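Local coordinates for chinitase A (Streptomyces coelicolor, PDB 3EBV), which probably hydrolyses internal linkages of chitin through this part, the family 18 glycoside hydrolase catalytic domain of a longer protein, at residues T8-N13 / I32-F37; F14-T19 / T273-T278; D25-Y30 / A279-S284. One frame throughout, in Å; residues are numbered along the deposited sequence.

Interaction 1: residues T8-N13 / I32-F37; sequences TGYWQN and IIAVAF
Ala34 CB lies over one face of the Tyr10 ring, displaced toward its CD1-CE1 rim and 4.0 Å from the ring centroid, a CH-pi contact between neighbouring parallel strands. Ala36 CB meets the same ring at its edge, 4.2 Å from CD1. With CG set beside the backbone N (chi1 -76°), the phenol runs alongside segment 32-37 and carries its hydroxyl to Asp117, which hydrogen-bonds it. Thr8 OG1 packs on Ile32 CB on this same face of the sheet.

The other face holds Trp11, Ile33 and Val35. Trp11 CB touches Ile33 CG2 at 3.7 Å, and the six-membered part of the indole lies beside the Val35 side chain, both pointing the same way, with CE3 3.9 Å from CG1. The indole NE1 donates to the backbone O of Gln21.

Between these faces, five backbone hydrogen bonds join the two strand segments, whose directions differ by 32°. Gly9 and Trp11 each give their N-H and their carbonyl to segment 32-37, and Asn13 N adds the last bond, to Ala36 O at 2.8 Å. This pairing is buried, and Ala34 and Ala36 present just a methyl each to the Tyr10 ring.

Toward Phe37 the contact becomes looser and wetter. A cis peptide joins Ala36 to Phe37, whose ring lies under Ala36 CB, and a water takes over the pairing: it accepts from Phe37 N at 3.1 Å and weakly from Asn13 ND2 at 3.3 Å. The Asn13 amide is anchored by Asp52 N and Asn50 O.

Adjacent parallel strands of this kind form the first pair of a (beta/alpha)8 barrel; a non-proline cis peptide in the second strand, and a tyrosine bonded to an aspartate of the DxxDxDxE signature, are features of family 18 chitinases.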
loop_
_atom_site.group_PDB
_atom_site.type_symbol
_atom_site.label_atom_id
_atom_site.label_comp_id
_atom_site.label_asym_id
_atom_site.label_seq_id
_atom_site.Cartn_x
_atom_site.Cartn_y
_atom_site.Cartn_z
ATOM N N THR A 8 2.086 -6.856 0.552
ATOM C CA THR A 8 1.037 -6.089 1.280
ATOM C C THR A 8 -0.294 -6.409 0.637
ATOM O O THR A 8 -0.403 -6.450 -0.599
ATOM C CB THR A 8 1.301 -4.560 1.173
ATOM O OG1 THR A 8 2.571 -4.250 1.759
ATOM C CG2 THR A 8 0.231 -3.723 1.853
ATOM N N GLY A 9 -1.316 -6.646 1.460
ATOM C CA GLY A 9 -2.678 -6.820 0.909
ATOM C C GLY A 9 -3.687 -5.967 1.617
ATOM O O GLY A 9 -3.603 -5.811 2.840
ATOM N N TYR A 10 -4.589 -5.366 0.850
ATOM C CA TYR A 10 -5.689 -4.575 1.446
ATOM C C TYR A 10 -6.838 -5.480 1.831
ATOM O O TYR A 10 -7.331 -6.203 0.968
ATOM C CB TYR A 10 -6.175 -3.508 0.466
ATOM C CG TYR A 10 -5.207 -2.351 0.388
ATOM C CD1 TYR A 10 -5.425 -1.207 1.159
ATOM C CD2 TYR A 10 -4.051 -2.414 -0.415
ATOM C CE1 TYR A 10 -4.518 -0.122 1.142
ATOM C CE2 TYR A 10 -3.149 -1.332 -0.427
ATOM C CZ TYR A 10 -3.391 -0.216 0.346
ATOM O OH TYR A 10 -2.481 0.816 0.321
ATOM N N TRP A 11 -7.237 -5.405 3.115
ATOM C CA TRP A 11 -8.426 -6.162 3.597
ATOM C C TRP A 11 -9.577 -5.190 3.704
ATOM O O TRP A 11 -9.446 -4.131 4.331
ATOM C CB TRP A 11 -8.085 -6.751 4.951
ATOM C CG TRP A 11 -9.254 -7.408 5.645
ATOM C CD1 TRP A 11 -9.669 -8.686 5.464
ATOM C CD2 TRP A 11 -10.147 -6.803 6.605
ATOM N NE1 TRP A 11 -10.792 -8.938 6.260
ATOM C CE2 TRP A 11 -11.094 -7.807 6.962
ATOM C CE3 TRP A 11 -10.266 -5.528 7.167
ATOM C CZ2 TRP A 11 -12.115 -7.580 7.906
ATOM C CZ3 TRP A 11 -11.304 -5.290 8.097
ATOM C CH2 TRP A 11 -12.202 -6.323 8.449
ATOM N N GLN A 12 -10.709 -5.530 3.067
ATOM C CA GLN A 12 -11.867 -4.615 3.021
ATOM C C GLN A 12 -12.733 -4.585 4.274
ATOM O O GLN A 12 -13.310 -5.609 4.652
ATOM C CB GLN A 12 -12.779 -4.962 1.868
ATOM C CG GLN A 12 -12.056 -4.887 0.484
ATOM C CD GLN A 12 -12.863 -5.521 -0.654
ATOM O OE1 GLN A 12 -12.383 -5.629 -1.773
ATOM N NE2 GLN A 12 -14.148 -5.884 -0.389
ATOM N N ASN A 13 -12.864 -3.410 4.857
ATOM C CA ASN A 13 -13.861 -3.193 5.940
ATOM C C ASN A 13 -15.207 -2.811 5.358
ATOM O O ASN A 13 -15.835 -1.859 5.824
ATOM C CB ASN A 13 -13.342 -2.084 6.881
ATOM C CG ASN A 13 -14.266 -1.866 8.083
ATOM O OD1 ASN A 13 -14.748 -2.831 8.653
ATOM N ND2 ASN A 13 -14.479 -0.610 8.457
ATOM N N ILE A 32 1.975 -7.789 5.322
ATOM C CA ILE A 32 1.410 -6.554 5.814
ATOM C C ILE A 32 -0.025 -6.546 5.336
ATOM O O ILE A 32 -0.282 -6.730 4.144
ATOM C CB ILE A 32 2.140 -5.290 5.276
ATOM C CG1 ILE A 32 3.624 -5.316 5.685
ATOM C CG2 ILE A 32 1.464 -4.008 5.799
ATOM C CD1 ILE A 32 4.434 -4.146 5.057
ATOM N N ILE A 33 -0.947 -6.381 6.283
ATOM C CA ILE A 33 -2.382 -6.306 5.975
ATOM C C ILE A 33 -2.840 -4.893 6.265
ATOM O O ILE A 33 -2.711 -4.418 7.412
ATOM C CB ILE A 33 -3.197 -7.351 6.814
ATOM C CG1 ILE A 33 -2.687 -8.763 6.551
ATOM C CG2 ILE A 33 -4.715 -7.155 6.524
ATOM C CD1 ILE A 33 -3.211 -9.799 7.591
ATOM N N ALA A 34 -3.307 -4.209 5.225
ATOM C CA ALA A 34 -3.798 -2.831 5.322
ATOM C C ALA A 34 -5.330 -2.827 5.386
ATOM O O ALA A 34 -6.012 -3.262 4.447
ATOM C CB ALA A 34 -3.268 -1.979 4.145
ATOM N N VAL A 35 -5.859 -2.379 6.537
ATOM C CA VAL A 35 -7.296 -2.359 6.776
ATOM C C VAL A 35 -7.909 -1.141 6.070
ATOM O O VAL A 35 -7.569 0.029 6.366
ATOM C CB VAL A 35 -7.542 -2.328 8.273
ATOM C CG1 VAL A 35 -9.045 -2.079 8.558
ATOM C CG2 VAL A 35 -7.082 -3.625 8.886
ATOM N N ALA A 36 -8.811 -1.398 5.121
ATOM C CA ALA A 36 -9.351 -0.371 4.264
ATOM C C ALA A 36 -10.834 -0.089 4.611
ATOM O O ALA A 36 -11.676 -0.923 4.271
ATOM C CB ALA A 36 -9.246 -0.825 2.780
ATOM N N PHE A 37 -11.210 1.059 5.195
ATOM C CA PHE A 37 -10.354 2.208 5.490
ATOM C C PHE A 37 -10.851 2.884 6.769
ATOM O O PHE A 37 -11.992 2.633 7.225
ATOM C CB PHE A 37 -10.488 3.251 4.387
ATOM C CG PHE A 37 -10.029 2.792 3.029
ATOM C CD1 PHE A 37 -8.677 2.853 2.687
ATOM C CD2 PHE A 37 -10.945 2.330 2.094
ATOM C CE1 PHE A 37 -8.250 2.443 1.426
ATOM C CE2 PHE A 37 -10.512 1.928 0.816
ATOM C CZ PHE A 37 -9.158 1.977 0.494
HETATM O O HOH W 1 -14.254 1.236 5.681
#

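Interaction 2: residues F14-T19 / T273-T278; sequences FNNGAT and TNWDAT
Ala18 CB sits squarely over the Trp275 indole, 3.5 Å from the centroid of its six-membered ring, a CH-pi contact that seats the loop on the helix. The same methyl also presses on Asn274 CB. Beside it the Asn16 amide crosses the indole obliquely, the two planes 32° apart; ND2 and NE1, both donors, come near without bonding. Asn274 ND2 gives an in-plane hydrogen bond of 2.9 Å to Thr19 O. Beyond it, the hydroxyls of Thr19 and Thr278 share a bond, OG1 to OG1, of 2.7 Å, while Thr19 CB rests on Ala277 CB. The loop follows the first barrel strand and the short helix the last, so the contact spans the seam between those strands at their carboxyl ends. A water donates to Gly17 O and hydrogen-bonds Thr278 OG1, bridging loop and helix. Two overlapping Asx turns shape the loop: Asn15 OD1 accepts from Gly17 N, and Asn16, its CG between backbone N and carbonyl carbon (chi1 60°), brings OD1 to Ala18 N at 2.9 Å. Farther out, Gln12 braces both partners, its NE2 donating to Asn16 OD1 and its backbone N to Asn274 OD1, and Ser272 OG bonds Trp275 N.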
loop_
_atom_site.group_PDB
_atom_site.type_symbol
_atom_site.label_atom_id
_atom_site.label_comp_id
_atom_site.label_asym_id
_atom_site.label_seq_id
_atom_site.Cartn_x
_atom_site.Cartn_y
_atom_site.Cartn_z
ATOM N N PHE A 14 -15.648 -3.550 4.343
ATOM C CA PHE A 14 -16.899 -3.233 3.647
ATOM C C PHE A 14 -17.145 -4.344 2.658
ATOM O O PHE A 14 -16.228 -5.095 2.309
ATOM C CB PHE A 14 -16.855 -1.857 2.945
ATOM C CG PHE A 14 -15.713 -1.714 1.948
ATOM C CD1 PHE A 14 -15.897 -2.082 0.621
ATOM C CD2 PHE A 14 -14.488 -1.206 2.358
ATOM C CE1 PHE A 14 -14.847 -1.987 -0.299
ATOM C CE2 PHE A 14 -13.441 -1.079 1.433
ATOM C CZ PHE A 14 -13.622 -1.473 0.116
ATOM N N ASN A 15 -18.379 -4.441 2.177
ATOM C CA ASN A 15 -18.740 -5.463 1.207
ATOM C C ASN A 15 -18.970 -4.798 -0.146
ATOM O O ASN A 15 -19.854 -3.919 -0.282
ATOM C CB ASN A 15 -20.042 -6.153 1.706
ATOM C CG ASN A 15 -20.537 -7.249 0.782
ATOM O OD1 ASN A 15 -20.013 -7.483 -0.289
ATOM N ND2 ASN A 15 -21.608 -7.919 1.209
ATOM N N ASN A 16 -18.160 -5.168 -1.151
ATOM C CA ASN A 16 -18.300 -4.636 -2.500
ATOM C C ASN A 16 -18.592 -5.734 -3.524
ATOM O O ASN A 16 -18.390 -5.541 -4.721
ATOM C CB ASN A 16 -17.026 -3.884 -2.950
ATOM C CG ASN A 16 -15.790 -4.800 -2.946
ATOM O OD1 ASN A 16 -15.920 -6.001 -2.693
ATOM N ND2 ASN A 16 -14.596 -4.229 -3.201
ATOM N N GLY A 17 -19.080 -6.869 -3.046
ATOM C CA GLY A 17 -19.327 -7.986 -3.933
ATOM C C GLY A 17 -18.198 -9.012 -3.936
ATOM O O GLY A 17 -18.396 -10.142 -4.386
ATOM N N ALA A 18 -17.007 -8.612 -3.454
ATOM C CA ALA A 18 -15.916 -9.589 -3.293
ATOM C C ALA A 18 -16.209 -10.555 -2.148
ATOM O O ALA A 18 -17.138 -10.362 -1.346
ATOM C CB ALA A 18 -14.577 -8.843 -3.033
ATOM N N THR A 19 -15.395 -11.587 -2.018
ATOM C CA THR A 19 -15.533 -12.537 -0.918
ATOM C C THR A 19 -15.321 -11.874 0.435
ATOM O O THR A 19 -14.277 -11.263 0.664
ATOM C CB THR A 19 -14.513 -13.701 -1.083
ATOM O OG1 THR A 19 -14.825 -14.431 -2.274
ATOM C CG2 THR A 19 -14.551 -14.678 0.093
ATOM N N THR A 273 -7.304 -8.420 -0.719
ATOM C CA THR A 273 -7.337 -9.829 -0.274
ATOM C C THR A 273 -8.705 -10.451 -0.643
ATOM O O THR A 273 -8.774 -11.633 -1.001
ATOM C CB THR A 273 -7.031 -9.968 1.234
ATOM O OG1 THR A 273 -8.065 -9.352 2.001
ATOM C CG2 THR A 273 -5.709 -9.248 1.586
ATOM N N ASN A 274 -9.746 -9.639 -0.598
ATOM C CA ASN A 274 -11.123 -10.157 -0.872
ATOM C C ASN A 274 -11.262 -10.548 -2.317
ATOM O O ASN A 274 -11.804 -11.636 -2.640
ATOM C CB ASN A 274 -12.146 -9.083 -0.479
ATOM C CG ASN A 274 -11.947 -8.608 0.943
ATOM O OD1 ASN A 274 -11.090 -7.739 1.229
ATOM N ND2 ASN A 274 -12.744 -9.161 1.871
ATOM N N TRP A 275 -10.783 -9.687 -3.229
ATOM C CA TRP A 275 -10.833 -10.051 -4.636
ATOM C C TRP A 275 -9.876 -11.219 -4.925
ATOM O O TRP A 275 -10.195 -12.089 -5.750
ATOM C CB TRP A 275 -10.509 -8.857 -5.529
ATOM C CG TRP A 275 -11.571 -7.815 -5.586
ATOM C CD1 TRP A 275 -11.443 -6.502 -5.258
ATOM C CD2 TRP A 275 -12.929 -7.991 -6.009
ATOM N NE1 TRP A 275 -12.628 -5.824 -5.466
ATOM C CE2 TRP A 275 -13.565 -6.725 -5.912
ATOM C CE3 TRP A 275 -13.665 -9.094 -6.495
ATOM C CZ2 TRP A 275 -14.933 -6.520 -6.252
ATOM C CZ3 TRP A 275 -15.040 -8.896 -6.811
ATOM C CH2 TRP A 275 -15.642 -7.612 -6.704
ATOM N N ASP A 276 -8.741 -11.286 -4.220
ATOM C CA ASP A 276 -7.824 -12.440 -4.394
ATOM C C ASP A 276 -8.581 -13.758 -4.068
ATOM O O ASP A 276 -8.505 -14.731 -4.826
ATOM C CB ASP A 276 -6.604 -12.195 -3.471
ATOM C CG ASP A 276 -5.484 -13.259 -3.538
ATOM O OD1 ASP A 276 -5.187 -13.798 -4.632
ATOM O OD2 ASP A 276 -4.911 -13.467 -2.426
ATOM N N ALA A 277 -9.350 -13.727 -2.982
ATOM C CA ALA A 277 -10.117 -14.922 -2.520
ATOM C C ALA A 277 -11.193 -15.291 -3.539
ATOM O O ALA A 277 -11.378 -16.495 -3.833
ATOM C CB ALA A 277 -10.744 -14.646 -1.178
ATOM N N THR A 278 -11.903 -14.285 -4.074
ATOM C CA THR A 278 -12.874 -14.558 -5.139
ATOM C C THR A 278 -12.218 -15.291 -6.299
ATOM O O THR A 278 -12.820 -16.186 -6.946
ATOM C CB THR A 278 -13.565 -13.255 -5.572
ATOM O OG1 THR A 278 -14.437 -12.857 -4.495
ATOM C CG2 THR A 278 -14.352 -13.448 -6.895
HETATM O O HOH W 2 -16.946 -12.266 -5.301
#

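Interaction 3: residues D25-Y30 / A279-S284; sequences DVPSAY and AGNAWS. With SO4 (sulfate ion), chain B.
Ser284 packs against Tyr30 and Ala29, and Asn281 against Pro27, where a type I turn before the second barrel strand meets the start of helix 282-292. The preceding short helix ends in a Schellman motif, with Gly280, of positive phi, as the C-prime residue and Asn281 N bonded to Asp276 O, after which the chain turns into helix 282-292.

Van der Waals contact carries the interface. Pro27 CG lies against the amide of Asn281, 3.7 Å from OD1 and slightly farther from the other amide atoms. Ala29 CB faces Ser284 CB at 4.1 Å. Ser284 CB nestles against the far end of the phenol, 3.5 Å from Tyr30 OH, and Trp283 CE3 approaches the same hydroxyl more loosely.

Polar links run through a third party. Asp276 OD2 accepts hydrogen bonds from both Tyr30 OH and Ser284 OG, so one carboxylate oxygen ties the two segments together. Replacing Tyr30 by a phenylalanine would probably leave Asp276 OD2 with one donor fewer and sever this shared link to the turn.

The turn has its own bonds: Tyr30 N closes it on Pro27 O, and Lys76 NZ holds Ser28 O. At its outer corner the Ser28 hydroxyl, placed between backbone N and carbonyl carbon (chi1 56°), donates to a sulfate, probably from the crystallisation liquor, with OG 2.7 Å from O4.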
loop_
_atom_site.group_PDB
_atom_site.type_symbol
_atom_site.label_atom_id
_atom_site.label_comp_id
_atom_site.label_asym_id
_atom_site.label_seq_id
_atom_site.Cartn_x
_atom_site.Cartn_y
_atom_site.Cartn_z
ATOM N N ASP A 25 -9.089 -14.926 7.962
ATOM C CA ASP A 25 -9.170 -15.610 6.671
ATOM C C ASP A 25 -8.081 -15.187 5.680
ATOM O O ASP A 25 -7.903 -15.807 4.634
ATOM C CB ASP A 25 -10.508 -15.341 5.980
ATOM C CG ASP A 25 -11.692 -15.931 6.726
ATOM O OD1 ASP A 25 -11.575 -17.099 7.171
ATOM O OD2 ASP A 25 -12.714 -15.214 6.795
ATOM N N VAL A 26 -7.405 -14.072 5.968
ATOM C CA VAL A 26 -6.403 -13.559 5.028
ATOM C C VAL A 26 -5.262 -14.570 4.851
ATOM O O VAL A 26 -4.700 -15.047 5.834
ATOM C CB VAL A 26 -5.846 -12.199 5.504
ATOM C CG1 VAL A 26 -4.636 -11.765 4.629
ATOM C CG2 VAL A 26 -6.976 -11.145 5.486
ATOM N N PRO A 27 -4.936 -14.917 3.589
ATOM C CA PRO A 27 -3.830 -15.863 3.334
ATOM C C PRO A 27 -2.515 -15.538 4.029
ATOM O O PRO A 27 -2.174 -14.356 4.208
ATOM C CB PRO A 27 -3.658 -15.820 1.811
ATOM C CG PRO A 27 -5.090 -15.495 1.286
ATOM C CD PRO A 27 -5.660 -14.550 2.351
ATOM N N SER A 28 -1.779 -16.597 4.364
ATOM C CA SER A 28 -0.500 -16.443 5.054
ATOM C C SER A 28 0.546 -15.665 4.244
ATOM O O SER A 28 1.464 -15.088 4.850
ATOM C CB SER A 28 0.067 -17.816 5.432
ATOM O OG SER A 28 0.177 -18.623 4.308
ATOM N N ALA A 29 0.379 -15.630 2.922
ATOM C CA ALA A 29 1.324 -14.910 2.046
ATOM C C ALA A 29 1.439 -13.436 2.381
ATOM O O ALA A 29 2.462 -12.804 2.069
ATOM C CB ALA A 29 0.895 -15.054 0.601
ATOM N N TYR A 30 0.390 -12.852 2.980
ATOM C CA TYR A 30 0.395 -11.428 3.238
ATOM C C TYR A 30 1.169 -11.092 4.495
ATOM O O TYR A 30 0.798 -11.480 5.605
ATOM C CB TYR A 30 -1.036 -10.900 3.318
ATOM C CG TYR A 30 -1.744 -11.005 2.002
ATOM C CD1 TYR A 30 -1.457 -10.104 0.971
ATOM C CD2 TYR A 30 -2.678 -12.043 1.754
ATOM C CE1 TYR A 30 -2.091 -10.203 -0.259
ATOM C CE2 TYR A 30 -3.331 -12.136 0.505
ATOM C CZ TYR A 30 -3.039 -11.205 -0.496
ATOM O OH TYR A 30 -3.655 -11.212 -1.750
ATOM N N ALA A 279 -10.943 -14.934 -6.560
ATOM C CA ALA A 279 -10.177 -15.535 -7.671
ATOM C C ALA A 279 -9.297 -16.701 -7.198
ATOM O O ALA A 279 -8.260 -16.979 -7.815
ATOM C CB ALA A 279 -9.310 -14.439 -8.384
ATOM N N GLY A 280 -9.687 -17.397 -6.131
ATOM C CA GLY A 280 -9.024 -18.660 -5.736
ATOM C C GLY A 280 -7.636 -18.498 -5.150
ATOM O O GLY A 280 -6.868 -19.470 -5.093
ATOM N N ASN A 281 -7.323 -17.263 -4.737
ATOM C CA ASN A 281 -5.984 -16.940 -4.173
ATOM C C ASN A 281 -4.874 -17.177 -5.204
ATOM O O ASN A 281 -3.713 -17.402 -4.798
ATOM C CB ASN A 281 -5.716 -17.673 -2.867
ATOM C CG ASN A 281 -6.681 -17.257 -1.780
ATOM O OD1 ASN A 281 -7.119 -16.104 -1.747
ATOM N ND2 ASN A 281 -6.992 -18.184 -0.867
ATOM N N ALA A 282 -5.203 -17.162 -6.494
ATOM C CA ALA A 282 -4.173 -17.384 -7.530
ATOM C C ALA A 282 -3.083 -16.310 -7.437
ATOM O O ALA A 282 -1.868 -16.637 -7.515
ATOM C CB ALA A 282 -4.803 -17.380 -8.904
ATOM N N TRP A 283 -3.471 -15.066 -7.234
ATOM C CA TRP A 283 -2.467 -13.982 -7.244
ATOM C C TRP A 283 -1.528 -14.153 -6.050
ATOM O O TRP A 283 -0.284 -14.166 -6.221
ATOM C CB TRP A 283 -3.174 -12.613 -7.239
ATOM C CG TRP A 283 -2.292 -11.425 -7.558
ATOM C CD1 TRP A 283 -2.194 -10.791 -8.763
ATOM C CD2 TRP A 283 -1.434 -10.726 -6.647
ATOM N NE1 TRP A 283 -1.298 -9.726 -8.676
ATOM C CE2 TRP A 283 -0.808 -9.666 -7.392
ATOM C CE3 TRP A 283 -1.081 -10.903 -5.298
ATOM C CZ2 TRP A 283 0.104 -8.773 -6.799
ATOM C CZ3 TRP A 283 -0.192 -10.006 -4.699
ATOM C CH2 TRP A 283 0.420 -8.973 -5.465
ATOM N N SER A 284 -2.049 -14.252 -4.822
ATOM C CA SER A 284 -1.162 -14.363 -3.670
ATOM C C SER A 284 -0.365 -15.683 -3.680
ATOM O O SER A 284 0.795 -15.712 -3.201
ATOM C CB SER A 284 -1.881 -14.147 -2.338
ATOM O OG SER A 284 -2.936 -15.103 -2.161
HETATM S S SO4 B . -1.667 -21.780 5.280
HETATM O O1 SO4 B . -1.640 -21.599 6.722
HETATM O O2 SO4 B . -1.676 -23.199 4.900
HETATM O O3 SO4 B . -2.902 -21.066 4.791
HETATM O O4 SO4 B . -0.452 -21.218 4.685
#

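Interaction 1 is the core of the three, its centre about 8 Å from the centre of the chain; those of interactions 2 and 3 lie about 17 and 16 Å from it, and both are only partly buried. All three use the chain from the first barrel strand to the second: interaction 1 pairs the strands themselves, and the other two settle successive parts of the connecting loop on consecutive helical pieces near the C terminus. Their chemistry changes accordingly, from regular backbone pairing to side-chain amides, hydroxyls and one aromatic face in interaction 2, and to van der Waals contacts in interaction 3, its polar bonds passing through Asp276. Helix 273-278 also meets segment 8-13, through Thr273 and Asn274.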